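Local structure of oligogalacturonate lyase (Yersinia enterocolitica subsp. enterocolitica, 3PE7) at residues 39-42 and 43-47; 55-58 and 59-63; 244-247 and 248-252. The protein cleaves oligogalacturonates, the breakdown products of pectin, by beta-elimination in the cytoplasm, probably with the help of a manganese ion bound to its seven-bladed beta-propeller. All coordinates share one frame; numbering follows the deposited sequence.

Contact 1. Residues 39-42 and 43-47; sequences YQKC and FTRDG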
ATOM      1  N   TYR A  39       2.105   2.231   0.248  1.00 10.02           N
ATOM      2  CA  TYR A  39       2.106   3.474  -0.552  1.00 10.29           C
ATOM      3  C   TYR A  39       1.312   4.616   0.100  1.00 10.48           C
ATOM      4  O   TYR A  39       1.342   5.768  -0.400  1.00 10.58           O
ATOM      5  CB  TYR A  39       1.638   3.193  -1.989  1.00 10.61           C
ATOM      6  CG  TYR A  39       0.293   2.498  -2.066  1.00 12.62           C
ATOM      7  CD1 TYR A  39       0.197   1.100  -2.026  1.00 12.20           C
ATOM      8  CD2 TYR A  39      -0.888   3.247  -2.166  1.00 13.47           C
ATOM      9  CE1 TYR A  39      -1.053   0.456  -2.091  1.00 13.80           C
ATOM     10  CE2 TYR A  39      -2.120   2.619  -2.225  1.00 15.51           C
ATOM     11  CZ  TYR A  39      -2.200   1.232  -2.171  1.00 15.04           C
ATOM     12  OH  TYR A  39      -3.434   0.624  -2.241  1.00 18.13           O
ATOM     13  N   GLN A  40       0.617   4.309   1.202  1.00  9.80           N
ATOM     14  CA  GLN A  40      -0.217   5.286   1.942  1.00  9.81           C
ATOM     15  C   GLN A  40       0.549   5.871   3.132  1.00  9.64           C
ATOM     16  O   GLN A  40       1.204   5.135   3.894  1.00 10.77           O
ATOM     17  CB  GLN A  40      -1.539   4.657   2.440  1.00 10.00           C
ATOM     18  CG  GLN A  40      -2.490   4.106   1.332  1.00 11.44           C
ATOM     19  CD  GLN A  40      -3.256   5.207   0.592  1.00 12.82           C
ATOM     20  OE1 GLN A  40      -4.500   5.218   0.591  1.00 13.65           O
ATOM     21  NE2 GLN A  40      -2.528   6.128  -0.045  1.00 10.91           N
ATOM     22  N   LYS A  41       0.475   7.195   3.305  1.00  9.66           N
ATOM     23  CA  LYS A  41       1.200   7.841   4.411  1.00  9.62           C
ATOM     24  C   LYS A  41       0.760   7.340   5.785  1.00  9.85           C
ATOM     25  O   LYS A  41      -0.435   7.401   6.118  1.00 10.13           O
ATOM     26  CB  LYS A  41       1.059   9.375   4.342  1.00  9.19           C
ATOM     27  CG  LYS A  41       1.744  10.087   5.502  1.00  9.86           C
ATOM     28  CD  LYS A  41       1.583  11.604   5.369  1.00 10.94           C
ATOM     29  CE  LYS A  41       2.026  12.293   6.655  1.00  9.30           C
ATOM     30  NZ  LYS A  41       1.861  13.791   6.555  1.00 11.79           N
ATOM     31  N   CYS A  42       1.725   6.823   6.570  1.00  9.43           N
ATOM     32  CA  CYS A  42       1.464   6.398   7.951  1.00  9.08           C
ATOM     33  C   CYS A  42       2.329   7.051   9.030  1.00  9.09           C
ATOM     34  O   CYS A  42       1.960   7.030  10.180  1.00  9.54           O
ATOM     35  CB  CYS A  42       1.554   4.862   8.116  1.00  8.98           C
ATOM     36  SG  CYS A  42       3.154   4.137   7.626  1.00  9.73           S
ATOM     37  N   PHE A  43       3.490   7.594   8.650  1.00  9.70           N
ATOM     38  CA  PHE A  43       4.309   8.353   9.578  1.00  9.10           C
ATOM     39  C   PHE A  43       3.985   9.831   9.464  1.00  9.69           C
ATOM     40  O   PHE A  43       3.790  10.319   8.370  1.00 10.83           O
ATOM     41  CB  PHE A  43       5.797   8.180   9.275  1.00  8.91           C
ATOM     42  CG  PHE A  43       6.341   6.853   9.659  1.00  8.41           C
ATOM     43  CD1 PHE A  43       6.740   6.601  10.970  1.00  8.29           C
ATOM     44  CD2 PHE A  43       6.489   5.859   8.688  1.00  9.27           C
ATOM     45  CE1 PHE A  43       7.288   5.344  11.318  1.00  9.27           C
ATOM     46  CE2 PHE A  43       6.996   4.606   9.030  1.00 10.34           C
ATOM     47  CZ  PHE A  43       7.407   4.356  10.337  1.00 10.22           C
ATOM     48  N   THR A  44       3.956  10.542  10.588  1.00 10.73           N
ATOM     49  CA  THR A  44       3.887  12.011  10.531  1.00 11.02           C
ATOM     50  C   THR A  44       5.201  12.531   9.920  1.00 12.50           C
ATOM     51  O   THR A  44       6.194  11.819   9.884  1.00 11.94           O
ATOM     52  CB  THR A  44       3.606  12.654  11.905  1.00 11.71           C
ATOM     53  OG1 THR A  44       4.537  12.191  12.891  1.00 11.36           O
ATOM     54  CG2 THR A  44       2.196  12.313  12.354  1.00 11.57           C
ATOM     55  N   ARG A  45       5.192  13.765   9.440  1.00 13.31           N
ATOM     56  CA  ARG A  45       6.352  14.292   8.704  1.00 13.98           C
ATOM     57  C   ARG A  45       7.657  14.254   9.496  1.00 14.65           C
ATOM     58  O   ARG A  45       8.720  14.000   8.919  1.00 15.50           O
ATOM     59  CB  ARG A  45       6.064  15.708   8.217  1.00 14.13           C
ATOM     60  CG  ARG A  45       5.017  15.753   7.114  1.00 13.25           C
ATOM     61  CD  ARG A  45       4.592  17.211   6.820  1.00 15.28           C
ATOM     62  NE  ARG A  45       3.961  17.841   7.966  1.00 19.18           N
ATOM     63  CZ  ARG A  45       3.531  19.101   7.963  1.00 20.00           C
ATOM     64  NH1 ARG A  45       3.663  19.843   6.869  1.00 21.63           N
ATOM     65  NH2 ARG A  45       2.981  19.615   9.054  1.00 20.15           N
ATOM     66  N   ASP A  46       7.582  14.480  10.803  1.00 15.85           N
ATOM     67  CA  ASP A  46       8.781  14.470  11.638  1.00 17.30           C
ATOM     68  C   ASP A  46       9.172  13.069  12.136  1.00 16.80           C
ATOM     69  O   ASP A  46      10.105  12.919  12.919  1.00 17.51           O
ATOM     70  CB  ASP A  46       8.669  15.476  12.797  1.00 18.49           C
ATOM     71  CG  ASP A  46       7.803  14.987  13.942  1.00 21.35           C
ATOM     72  OD1 ASP A  46       7.072  13.969  13.801  1.00 21.21           O
ATOM     73  OD2 ASP A  46       7.854  15.648  15.011  1.00 26.89           O
ATOM     74  N   GLY A  47       8.435  12.056  11.687  1.00 16.24           N
ATOM     75  CA  GLY A  47       8.762  10.660  11.998  1.00 15.09           C
ATOM     76  C   GLY A  47       8.429  10.230  13.418  1.00 14.73           C
ATOM     77  O   GLY A  47       8.791   9.125  13.818  1.00 14.14           O
TER
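Lys41 lies alongside the backbone that follows it and touches the carbonyl of Phe43 and the side chain of Arg45. Its chain is almost fully extended, starting with CG anti to the backbone N (chi1 178°), and this straight course carries it past the Phe43 carbonyl, where Lys41 CE comes 3.2 Å from Phe43 O. One atom further on, Lys41 NZ meets the aliphatic part of Arg45, 3.8 Å from Arg45 CG. The two basic groups approach without touching, Lys41 NZ being 4.8 Å from Arg45 NE. The carboxylate of Asp92 accounts for their closeness: it forms salt bridges with both, taking Lys41 NZ on one oxygen and Arg45 NE on the other, and its charge probably offsets the two positive ones. Lys41 NZ also donates to the backbone O of Ser89. The Cys42 side chain is buried and meets the ring of the next residue. Its sulfur sits between the backbone N and the carbonyl carbon (chi1 58°), a position that brings it to that ring. Cys42 SG is 4.7 Å from the centroid of the Phe43 ring, 43° off the ring normal, an oblique sulfur-aromatic contact; the nearest ring atom, Phe43 CD2, is 3.9 Å from Cys42 SG. Leu50 of strand 49-54 packs against both side chains, and Pro360 against the Phe43 ring. Beyond Phe43 the chain reverses in a type I beta turn, closed by a bond of 2.9 Å from Gly47 N to Thr44 O, and Gly47, the last residue of the turn, has a positive phi. Thr44 OG1 is bonded to Lys49 N just past it. This is a turn leading into a strand of a beta-propeller blade, buried on its Cys42-Phe43 side and, through Asp92, tied to the loop following strand 87-88.

Contact 2. Residues 55-58 and 59-63; sequences AFDG and PWNYY. With CA (calcium ion), chain C.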
ATOM      1  N   ALA A  55      -6.029  -4.681  17.222  1.00 10.09           N
ATOM      2  CA  ALA A  55      -7.242  -5.394  17.630  1.00 10.18           C
ATOM      3  C   ALA A  55      -7.576  -5.261  19.123  1.00 10.20           C
ATOM      4  O   ALA A  55      -8.400  -6.003  19.623  1.00 10.75           O
ATOM      5  CB  ALA A  55      -7.130  -6.876  17.234  1.00 10.10           C
ATOM      6  N   PHE A  56      -6.984  -4.281  19.817  1.00 10.32           N
ATOM      7  CA  PHE A  56      -7.080  -4.205  21.281  1.00 10.79           C
ATOM      8  C   PHE A  56      -8.522  -4.129  21.791  1.00 11.35           C
ATOM      9  O   PHE A  56      -8.851  -4.761  22.806  1.00 12.08           O
ATOM     10  CB  PHE A  56      -6.320  -2.974  21.802  1.00 11.08           C
ATOM     11  CG  PHE A  56      -4.852  -2.972  21.441  1.00 10.77           C
ATOM     12  CD1 PHE A  56      -3.931  -3.650  22.226  1.00 11.87           C
ATOM     13  CD2 PHE A  56      -4.408  -2.287  20.307  1.00 10.75           C
ATOM     14  CE1 PHE A  56      -2.568  -3.656  21.897  1.00 12.79           C
ATOM     15  CE2 PHE A  56      -3.043  -2.276  19.964  1.00 10.28           C
ATOM     16  CZ  PHE A  56      -2.128  -2.959  20.761  1.00 11.69           C
ATOM     17  N   ASP A  57      -9.368  -3.365  21.091  1.00 11.88           N
ATOM     18  CA  ASP A  57     -10.766  -3.119  21.501  1.00 12.49           C
ATOM     19  C   ASP A  57     -11.696  -4.283  21.102  1.00 12.42           C
ATOM     20  O   ASP A  57     -12.879  -4.335  21.516  1.00 12.76           O
ATOM     21  CB  ASP A  57     -11.257  -1.816  20.859  1.00 12.71           C
ATOM     22  CG  ASP A  57     -12.446  -1.178  21.602  1.00 13.65           C
ATOM     23  OD1 ASP A  57     -12.666  -1.474  22.795  1.00 13.24           O
ATOM     24  OD2 ASP A  57     -13.141  -0.355  20.969  1.00 15.87           O
ATOM     25  N   GLY A  58     -11.172  -5.214  20.302  1.00 11.51           N
ATOM     26  CA  GLY A  58     -11.971  -6.364  19.820  1.00 11.62           C
ATOM     27  C   GLY A  58     -11.880  -6.500  18.311  1.00 11.78           C
ATOM     28  O   GLY A  58     -11.225  -7.426  17.812  1.00 11.07           O
ATOM     29  N   PRO A  59     -12.502  -5.557  17.578  1.00 11.29           N
ATOM     30  CA  PRO A  59     -12.300  -5.574  16.132  1.00 10.87           C
ATOM     31  C   PRO A  59     -10.980  -4.896  15.775  1.00 10.55           C
ATOM     32  O   PRO A  59     -10.223  -4.536  16.658  1.00 10.42           O
ATOM     33  CB  PRO A  59     -13.472  -4.767  15.584  1.00 11.73           C
ATOM     34  CG  PRO A  59     -13.922  -3.896  16.710  1.00 12.64           C
ATOM     35  CD  PRO A  59     -13.353  -4.433  18.019  1.00 11.39           C
ATOM     36  N   TRP A  60     -10.695  -4.790  14.484  1.00 10.19           N
ATOM     37  CA  TRP A  60      -9.496  -4.070  14.026  1.00  9.53           C
ATOM     38  C   TRP A  60      -9.844  -2.607  13.791  1.00  9.01           C
ATOM     39  O   TRP A  60     -10.734  -2.289  12.989  1.00 10.12           O
ATOM     40  CB  TRP A  60      -8.964  -4.707  12.738  1.00  9.32           C
ATOM     41  CG  TRP A  60      -8.584  -6.175  12.872  1.00  8.79           C
ATOM     42  CD1 TRP A  60      -8.763  -6.992  13.973  1.00  8.69           C
ATOM     43  CD2 TRP A  60      -7.983  -6.993  11.868  1.00  9.87           C
ATOM     44  NE1 TRP A  60      -8.286  -8.264  13.697  1.00  9.32           N
ATOM     45  CE2 TRP A  60      -7.823  -8.291  12.408  1.00  9.72           C
ATOM     46  CE3 TRP A  60      -7.562  -6.760  10.553  1.00 10.63           C
ATOM     47  CZ2 TRP A  60      -7.256  -9.347  11.674  1.00  9.28           C
ATOM     48  CZ3 TRP A  60      -7.023  -7.802   9.826  1.00 10.84           C
ATOM     49  CH2 TRP A  60      -6.880  -9.085  10.381  1.00 10.81           C
ATOM     50  N   ASN A  61      -9.136  -1.722  14.493  1.00  9.35           N
ATOM     51  CA  ASN A  61      -9.372  -0.278  14.412  1.00  8.61           C
ATOM     52  C   ASN A  61      -8.060   0.469  14.207  1.00  9.53           C
ATOM     53  O   ASN A  61      -6.982  -0.117  14.324  1.00  9.05           O
ATOM     54  CB  ASN A  61      -9.990   0.222  15.711  1.00  9.87           C
ATOM     55  CG  ASN A  61     -11.375  -0.367  15.968  1.00  8.82           C
ATOM     56  OD1 ASN A  61     -12.329  -0.133  15.199  1.00 12.47           O
ATOM     57  ND2 ASN A  61     -11.499  -1.089  17.051  1.00  8.88           N
ATOM     58  N   TYR A  62      -8.152   1.764  13.875  1.00  8.58           N
ATOM     59  CA  TYR A  62      -6.933   2.575  13.765  1.00  8.98           C
ATOM     60  C   TYR A  62      -6.429   3.111  15.090  1.00  9.32           C
ATOM     61  O   TYR A  62      -7.224   3.471  15.970  1.00 10.17           O
ATOM     62  CB  TYR A  62      -7.154   3.749  12.798  1.00  8.67           C
ATOM     63  CG  TYR A  62      -7.145   3.343  11.352  1.00  8.02           C
ATOM     64  CD1 TYR A  62      -5.937   3.104  10.689  1.00  8.08           C
ATOM     65  CD2 TYR A  62      -8.336   3.206  10.638  1.00  7.31           C
ATOM     66  CE1 TYR A  62      -5.915   2.735   9.338  1.00  7.78           C
ATOM     67  CE2 TYR A  62      -8.321   2.842   9.304  1.00  8.38           C
ATOM     68  CZ  TYR A  62      -7.122   2.623   8.665  1.00  7.51           C
ATOM     69  OH  TYR A  62      -7.144   2.243   7.351  1.00  9.66           O
ATOM     70  N   TYR A  63      -5.096   3.182  15.202  1.00  9.32           N
ATOM     71  CA  TYR A  63      -4.395   3.738  16.349  1.00  9.39           C
ATOM     72  C   TYR A  63      -3.299   4.667  15.872  1.00  9.55           C
ATOM     73  O   TYR A  63      -2.788   4.494  14.773  1.00  9.57           O
ATOM     74  CB  TYR A  63      -3.760   2.616  17.186  1.00 10.20           C
ATOM     75  CG  TYR A  63      -4.786   1.759  17.863  1.00 10.31           C
ATOM     76  CD1 TYR A  63      -5.104   1.946  19.209  1.00 11.43           C
ATOM     77  CD2 TYR A  63      -5.460   0.765  17.154  1.00 12.08           C
ATOM     78  CE1 TYR A  63      -6.099   1.168  19.828  1.00 11.11           C
ATOM     79  CE2 TYR A  63      -6.452  -0.007  17.757  1.00 11.55           C
ATOM     80  CZ  TYR A  63      -6.751   0.194  19.099  1.00 12.27           C
ATOM     81  OH  TYR A  63      -7.729  -0.573  19.694  1.00 12.82           O
TER
HETATM   82 CA    CA C 390     -14.641  -0.957  24.071  1.00 17.58          CA
HETATM   83  O   HOH W   1      -9.299  -2.135  18.195  1.00 11.52           O
HETATM   84  O   HOH W   2     -15.413   0.200  22.122  1.00 17.89           O
HETATM   85  O   HOH W   3     -15.901   0.633  25.354  1.00 21.01           O
HETATM   86  O   HOH W   4     -13.837  -2.169  25.996  1.00 28.35           O
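Phe56 turns its edge to the face of Tyr63 in a T-shaped stack, with ring centroids 5.2 Å apart and planes at 72°. Phe56 CD2 makes the touch, standing over the rim of the tyrosine ring 3.6 Å from Tyr63 CZ. A smaller apolar contact joins Ala55 CB to Trp60 CD1 at 3.6 Å, oblique to the indole.

The polar bonds across the turn run through one water. It accepts from Asp57 N, donates to Pro59 O at 3.0 Å, and is hydrogen-bonded to Tyr63 OH at 2.7 Å, lying in the plane of the tyrosine ring. Pro59 O also receives a CA-H...O contact from Ala55, and Gly58 N closes a type I turn on Ala55 O.

Asp57 carries the metal. With CG anti to the backbone N (chi1 -158°), OD1 binds calcium at 2.4 Å; three waters and Met1 O are the other ligands. One of these waters donates to Asp57 OD2 at 2.6 Å, and Gln74 NE2 donates to the same oxygen.

The loop links strand 49-54 to strand 61-66, with Tyr63 packed against Gln74 of the next strand, 71-74, and Trp60 NE1 bonded to Glu346.

Contact 3. Residues 244-247 and 248-252; sequences FWVP and DGSAL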
ATOM      1  N   PHE A 244       4.096   1.284  -8.763  1.00  9.42           N
ATOM      2  CA  PHE A 244       3.897   2.365  -7.806  1.00  8.92           C
ATOM      3  C   PHE A 244       4.569   3.632  -8.333  1.00  8.73           C
ATOM      4  O   PHE A 244       5.481   3.559  -9.166  1.00  9.27           O
ATOM      5  CB  PHE A 244       4.412   2.020  -6.395  1.00  9.01           C
ATOM      6  CG  PHE A 244       5.909   1.888  -6.289  1.00  9.32           C
ATOM      7  CD1 PHE A 244       6.685   2.942  -5.774  1.00 10.11           C
ATOM      8  CD2 PHE A 244       6.552   0.720  -6.693  1.00  9.27           C
ATOM      9  CE1 PHE A 244       8.082   2.815  -5.665  1.00 10.60           C
ATOM     10  CE2 PHE A 244       7.929   0.573  -6.577  1.00  9.92           C
ATOM     11  CZ  PHE A 244       8.704   1.627  -6.058  1.00 10.37           C
ATOM     12  N   TRP A 245       4.087   4.784  -7.873  1.00  8.47           N
ATOM     13  CA  TRP A 245       4.755   6.055  -8.127  1.00  8.77           C
ATOM     14  C   TRP A 245       5.916   6.241  -7.155  1.00  8.49           C
ATOM     15  O   TRP A 245       5.740   6.103  -5.940  1.00  9.00           O
ATOM     16  CB  TRP A 245       3.795   7.240  -7.922  1.00  8.35           C
ATOM     17  CG  TRP A 245       2.752   7.424  -9.019  1.00  9.66           C
ATOM     18  CD1 TRP A 245       1.383   7.284  -8.886  1.00  9.87           C
ATOM     19  CD2 TRP A 245       2.990   7.771 -10.380  1.00 10.60           C
ATOM     20  NE1 TRP A 245       0.764   7.546 -10.093  1.00 10.74           N
ATOM     21  CE2 TRP A 245       1.729   7.826 -11.029  1.00 10.57           C
ATOM     22  CE3 TRP A 245       4.149   8.052 -11.119  1.00 11.83           C
ATOM     23  CZ2 TRP A 245       1.595   8.167 -12.379  1.00 13.00           C
ATOM     24  CZ3 TRP A 245       4.021   8.390 -12.474  1.00 13.58           C
ATOM     25  CH2 TRP A 245       2.748   8.428 -13.090  1.00 13.50           C
ATOM     26  N   VAL A 246       7.092   6.591  -7.675  1.00  7.98           N
ATOM     27  CA  VAL A 246       8.114   7.173  -6.779  1.00  8.75           C
ATOM     28  C   VAL A 246       7.434   8.373  -6.107  1.00  8.22           C
ATOM     29  O   VAL A 246       6.728   9.126  -6.775  1.00  8.81           O
ATOM     30  CB  VAL A 246       9.373   7.626  -7.550  1.00  8.70           C
ATOM     31  CG1 VAL A 246      10.485   8.070  -6.575  1.00  8.74           C
ATOM     32  CG2 VAL A 246       9.895   6.493  -8.428  1.00  9.86           C
ATOM     33  N   PRO A 247       7.607   8.535  -4.783  1.00  8.07           N
ATOM     34  CA  PRO A 247       6.830   9.576  -4.065  1.00  8.72           C
ATOM     35  C   PRO A 247       7.067  10.997  -4.531  1.00  8.94           C
ATOM     36  O   PRO A 247       6.189  11.831  -4.335  1.00  9.42           O
ATOM     37  CB  PRO A 247       7.243   9.396  -2.601  1.00  8.94           C
ATOM     38  CG  PRO A 247       7.598   7.920  -2.496  1.00  7.75           C
ATOM     39  CD  PRO A 247       8.234   7.574  -3.860  1.00  8.06           C
ATOM     40  N   ASP A 248       8.207  11.260  -5.154  1.00  9.13           N
ATOM     41  CA  ASP A 248       8.432  12.594  -5.754  1.00  9.45           C
ATOM     42  C   ASP A 248       7.739  12.770  -7.110  1.00  9.69           C
ATOM     43  O   ASP A 248       7.764  13.865  -7.671  1.00 10.06           O
ATOM     44  CB  ASP A 248       9.929  12.942  -5.825  1.00  9.37           C
ATOM     45  CG  ASP A 248      10.712  12.085  -6.830  1.00 10.51           C
ATOM     46  OD1 ASP A 248      10.138  11.213  -7.528  1.00 11.25           O
ATOM     47  OD2 ASP A 248      11.942  12.321  -6.922  1.00 11.59           O
ATOM     48  N   GLY A 249       7.134  11.703  -7.633  1.00  9.39           N
ATOM     49  CA  GLY A 249       6.408  11.754  -8.908  1.00  9.77           C
ATOM     50  C   GLY A 249       7.285  11.749 -10.151  1.00  9.61           C
ATOM     51  O   GLY A 249       6.804  12.038 -11.258  1.00 10.29           O
ATOM     52  N   SER A 250       8.565  11.434  -9.972  1.00  9.45           N
ATOM     53  CA  SER A 250       9.534  11.443 -11.079  1.00  9.78           C
ATOM     54  C   SER A 250       9.329  10.309 -12.083  1.00  9.91           C
ATOM     55  O   SER A 250       9.664  10.460 -13.267  1.00 10.76           O
ATOM     56  CB  SER A 250      10.961  11.399 -10.517  1.00  9.31           C
ATOM     57  OG  SER A 250      11.172  10.219  -9.723  1.00 10.03           O
ATOM     58  N   ALA A 251       8.782   9.178 -11.616  1.00  9.45           N
ATOM     59  CA  ALA A 251       8.677   7.970 -12.439  1.00  9.89           C
ATOM     60  C   ALA A 251       7.648   7.010 -11.852  1.00  9.37           C
ATOM     61  O   ALA A 251       7.348   7.081 -10.639  1.00  9.93           O
ATOM     62  CB  ALA A 251      10.030   7.276 -12.539  1.00 10.64           C
ATOM     63  N   LEU A 252       7.127   6.131 -12.718  1.00  9.65           N
ATOM     64  CA  LEU A 252       6.370   4.955 -12.304  1.00 10.42           C
ATOM     65  C   LEU A 252       7.325   3.763 -12.317  1.00 10.72           C
ATOM     66  O   LEU A 252       8.011   3.522 -13.306  1.00 12.46           O
ATOM     67  CB  LEU A 252       5.173   4.721 -13.236  1.00 10.25           C
ATOM     68  CG  LEU A 252       4.088   3.737 -12.776  1.00 11.47           C
ATOM     69  CD1 LEU A 252       3.246   4.324 -11.636  1.00 13.27           C
ATOM     70  CD2 LEU A 252       3.236   3.354 -13.955  1.00 13.71           C
TER
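Trp245 and Leu252 face each other across an antiparallel hairpin of a propeller blade, as a non-hydrogen-bonded pair. Leu252 CD1 rests over one face of the indole, 3.8 Å from the centroid of the six-membered ring of Trp245 and 16° off its normal, a CH-pi contact. CG of Leu252, anti to the backbone N (chi1 -166°), lets that methyl also touch Phe244 O, 3.4 Å from Leu252 CD1. At the edge of the indole, Trp245 CE3 comes 3.4 Å from Ala251 O. Beside this pair, Val246 N donates to Ala251 O at 3.0 Å, nearly straight on to the carbonyl. The chain reverses in a type I turn in which Gly249 N meets Val246 O at 2.7 Å from above the carbonyl plane.

Further out, Trp245 NE1 donates to Ile194 O of strand 190-196, while Phe244 and Val246 pack on strand 287-290. Arg196 bonds to Gly249 O.

Asp248 fastens the turn itself, forming an Asx turn with the backbone of Ser250. Asp248 OD1 takes two bonds: Ser250 N arrives from above the carboxylate plane at 2.9 Å, and Ser250 OG donates to the syn lone pair at 2.6 Å.

Contacts 1 and 2 follow closely in sequence, at the two ends of strand 49-54: the turn of contact 1 leads into it and the calcium-binding loop of contact 2 leaves it. Their centres are 20 Å apart. Contact 3 belongs to another blade, yet its nearest atoms come within about 5 Å of contact 1, whereas contacts 2 and 3 lie on opposite sides of the chain's centre, 32 Å between centres. None of the three touches the manganese ion: it is about 14 Å from the side chain of Cys42, and about 12 Å from those of Trp60 and Phe244. The second calcium ion lies about 7 Å from the side chain of Ser250.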